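Local coordinates for protein RNA polymerase sigma factor SIGMA-28 (FliA) (Aquifex aeolicus, PDB 1RP3) that probably acts as the flagellar sigma factor, directing RNA polymerase to promoter DNA, and is held in an inactive conformation by the anti-sigma factor FlgM, at residues N10-E13 and R14-I18. Sequence-based numbering, arbitrary orientation.
Sequences NQIE and REELI
The amide of Gln11 and the carboxylate of Glu15 are turned 60° apart, on side chains that run next to each other in the same direction, one turn apart on the alpha-helix 7-33. They do not stack: Glu15 OE2 comes alongside the aliphatic part of Gln11 instead, 3.9 Å from CG, with Glu15 CG 3.7 Å from Gln11 O. Ile12 and Glu16 repeat this i to i+4 pairing, the CG2 branch of Ile12 lying 4.1 Å from Glu16 CG. That methylene stays close to the backbone because Glu16 CG sits beside its own N, placing it 3.3 Å from Ile12 O; the chain then bends at chi2 and carries the carboxylate off. Four successive main-chain hydrogen bonds bind the turns, from the N-H groups of Arg14, Glu15, Glu16 and Leu17 to the carbonyls of Asn10, Gln11, Ile12 and Glu13. Arg14 CB nestles against two of these carbonyls, 3.4 Å from both Asn10 O and Gln11 O. With CG anti to the backbone N (chi1 -174°), the extended Arg14 chain leads away from residues 10-13 to a salt bridge between NE and Asp58, packing on Ile54 and Val57 of helix 42-58 as it goes. Leu17 and Ile18 rest on that same helix, while Leu15 of the FlgM chain packs on Arg14 and Glu15; this part of helix 7-33 thus touches both helix 42-58 and the bound FlgM. Of the four bonds, Glu16 N to Ile12 O is the shortest, 2.9 Å, with an N-H...O angle of 171°.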
ATOM      1  N   ASN A  10      -5.637  -1.878  32.981  1.00 45.48           N
ATOM      2  CA  ASN A  10      -4.728  -2.232  31.896  1.00 45.19           C
ATOM      3  C   ASN A  10      -5.506  -2.843  30.738  1.00 46.03           C
ATOM      4  O   ASN A  10      -5.323  -2.448  29.586  1.00 44.95           O
ATOM      5  CB  ASN A  10      -3.628  -3.198  32.372  1.00 43.45           C
ATOM      6  CG  ASN A  10      -2.502  -2.483  33.125  1.00 46.55           C
ATOM      7  OD1 ASN A  10      -2.075  -1.402  32.726  1.00 47.05           O
ATOM      8  ND2 ASN A  10      -2.020  -3.085  34.213  1.00 47.08           N
ATOM      9  N   GLN A  11      -6.419  -3.751  31.064  1.00 46.09           N
ATOM     10  CA  GLN A  11      -7.240  -4.432  30.079  1.00 48.31           C
ATOM     11  C   GLN A  11      -8.067  -3.459  29.239  1.00 49.85           C
ATOM     12  O   GLN A  11      -8.072  -3.539  28.003  1.00 47.93           O
ATOM     13  CB  GLN A  11      -8.159  -5.425  30.788  1.00 51.46           C
ATOM     14  CG  GLN A  11      -9.201  -6.090  29.910  1.00 56.64           C
ATOM     15  CD  GLN A  11     -10.078  -7.063  30.691  1.00 61.88           C
ATOM     16  OE1 GLN A  11     -10.662  -6.715  31.724  1.00 62.93           O
ATOM     17  NE2 GLN A  11     -10.172  -8.295  30.197  1.00 64.19           N
ATOM     18  N   ILE A  12      -8.746  -2.535  29.916  1.00 48.65           N
ATOM     19  CA  ILE A  12      -9.587  -1.550  29.254  1.00 48.79           C
ATOM     20  C   ILE A  12      -8.784  -0.568  28.413  1.00 48.66           C
ATOM     21  O   ILE A  12      -9.161  -0.278  27.276  1.00 47.80           O
ATOM     22  CB  ILE A  12     -10.473  -0.776  30.283  1.00 49.72           C
ATOM     23  CG1 ILE A  12     -11.461  -1.736  30.943  1.00 48.79           C
ATOM     24  CG2 ILE A  12     -11.240   0.374  29.615  1.00 46.92           C
ATOM     25  CD1 ILE A  12     -12.353  -2.474  29.965  1.00 49.68           C
ATOM     26  N   GLU A  13      -7.694  -0.045  28.970  1.00 48.70           N
ATOM     27  CA  GLU A  13      -6.866   0.910  28.235  1.00 50.24           C
ATOM     28  C   GLU A  13      -6.444   0.280  26.908  1.00 48.06           C
ATOM     29  O   GLU A  13      -6.516   0.917  25.859  1.00 47.83           O
ATOM     30  CB  GLU A  13      -5.613   1.315  29.029  1.00 53.88           C
ATOM     31  CG  GLU A  13      -5.844   1.878  30.445  1.00 62.46           C
ATOM     32  CD  GLU A  13      -6.697   3.136  30.499  1.00 66.17           C
ATOM     33  OE1 GLU A  13      -6.898   3.791  29.450  1.00 70.91           O
ATOM     34  OE2 GLU A  13      -7.163   3.476  31.612  1.00 69.11           O
ATOM     35  N   ARG A  14      -6.053  -0.990  26.973  1.00 45.12           N
ATOM     36  CA  ARG A  14      -5.617  -1.753  25.821  1.00 43.44           C
ATOM     37  C   ARG A  14      -6.733  -1.842  24.765  1.00 44.92           C
ATOM     38  O   ARG A  14      -6.527  -1.458  23.605  1.00 44.20           O
ATOM     39  CB  ARG A  14      -5.191  -3.148  26.289  1.00 43.28           C
ATOM     40  CG  ARG A  14      -4.561  -4.036  25.228  1.00 41.35           C
ATOM     41  CD  ARG A  14      -4.270  -5.410  25.799  1.00 42.09           C
ATOM     42  NE  ARG A  14      -3.704  -6.319  24.809  1.00 42.35           N
ATOM     43  CZ  ARG A  14      -3.731  -7.644  24.903  1.00 43.82           C
ATOM     44  NH1 ARG A  14      -4.301  -8.228  25.951  1.00 45.53           N
ATOM     45  NH2 ARG A  14      -3.176  -8.388  23.954  1.00 42.57           N
ATOM     46  N   GLU A  15      -7.923  -2.281  25.179  1.00 44.20           N
ATOM     47  CA  GLU A  15      -9.050  -2.405  24.252  1.00 45.84           C
ATOM     48  C   GLU A  15      -9.442  -1.093  23.601  1.00 45.11           C
ATOM     49  O   GLU A  15      -9.689  -1.041  22.396  1.00 46.58           O
ATOM     50  CB  GLU A  15     -10.251  -3.071  24.917  1.00 45.62           C
ATOM     51  CG  GLU A  15     -10.026  -4.568  25.065  1.00 53.67           C
ATOM     52  CD  GLU A  15     -11.131  -5.312  25.806  1.00 57.30           C
ATOM     53  OE1 GLU A  15     -12.292  -4.827  25.829  1.00 57.58           O
ATOM     54  OE2 GLU A  15     -10.819  -6.404  26.348  1.00 56.68           O
ATOM     55  N   GLU A  16      -9.480  -0.032  24.391  1.00 43.55           N
ATOM     56  CA  GLU A  16      -9.822   1.278  23.871  1.00 42.08           C
ATOM     57  C   GLU A  16      -8.794   1.695  22.830  1.00 39.80           C
ATOM     58  O   GLU A  16      -9.131   2.293  21.809  1.00 37.36           O
ATOM     59  CB  GLU A  16      -9.851   2.317  24.998  1.00 43.29           C
ATOM     60  CG  GLU A  16     -11.011   2.164  25.985  1.00 48.12           C
ATOM     61  CD  GLU A  16     -12.378   2.246  25.324  1.00 49.13           C
ATOM     62  OE1 GLU A  16     -12.513   2.976  24.309  1.00 51.25           O
ATOM     63  OE2 GLU A  16     -13.314   1.580  25.825  1.00 47.60           O
ATOM     64  N   LEU A  17      -7.534   1.364  23.099  1.00 40.30           N
ATOM     65  CA  LEU A  17      -6.435   1.706  22.199  1.00 39.36           C
ATOM     66  C   LEU A  17      -6.596   0.932  20.875  1.00 37.17           C
ATOM     67  O   LEU A  17      -6.504   1.517  19.800  1.00 34.99           O
ATOM     68  CB  LEU A  17      -5.096   1.425  22.893  1.00 40.65           C
ATOM     69  CG  LEU A  17      -3.878   2.332  22.647  1.00 44.36           C
ATOM     70  CD1 LEU A  17      -4.255   3.812  22.635  1.00 42.98           C
ATOM     71  CD2 LEU A  17      -2.841   2.069  23.737  1.00 43.27           C
ATOM     72  N   ILE A  18      -6.923  -0.357  20.963  1.00 35.30           N
ATOM     73  CA  ILE A  18      -7.137  -1.188  19.782  1.00 35.06           C
ATOM     74  C   ILE A  18      -8.300  -0.616  18.986  1.00 37.34           C
ATOM     75  O   ILE A  18      -8.165  -0.289  17.807  1.00 35.95           O
ATOM     76  CB  ILE A  18      -7.437  -2.662  20.167  1.00 31.70           C
ATOM     77  CG1 ILE A  18      -6.210  -3.282  20.837  1.00 31.05           C
ATOM     78  CG2 ILE A  18      -7.808  -3.480  18.940  1.00 30.32           C
ATOM     79  CD1 ILE A  18      -6.438  -4.694  21.353  1.00 30.93           C
TER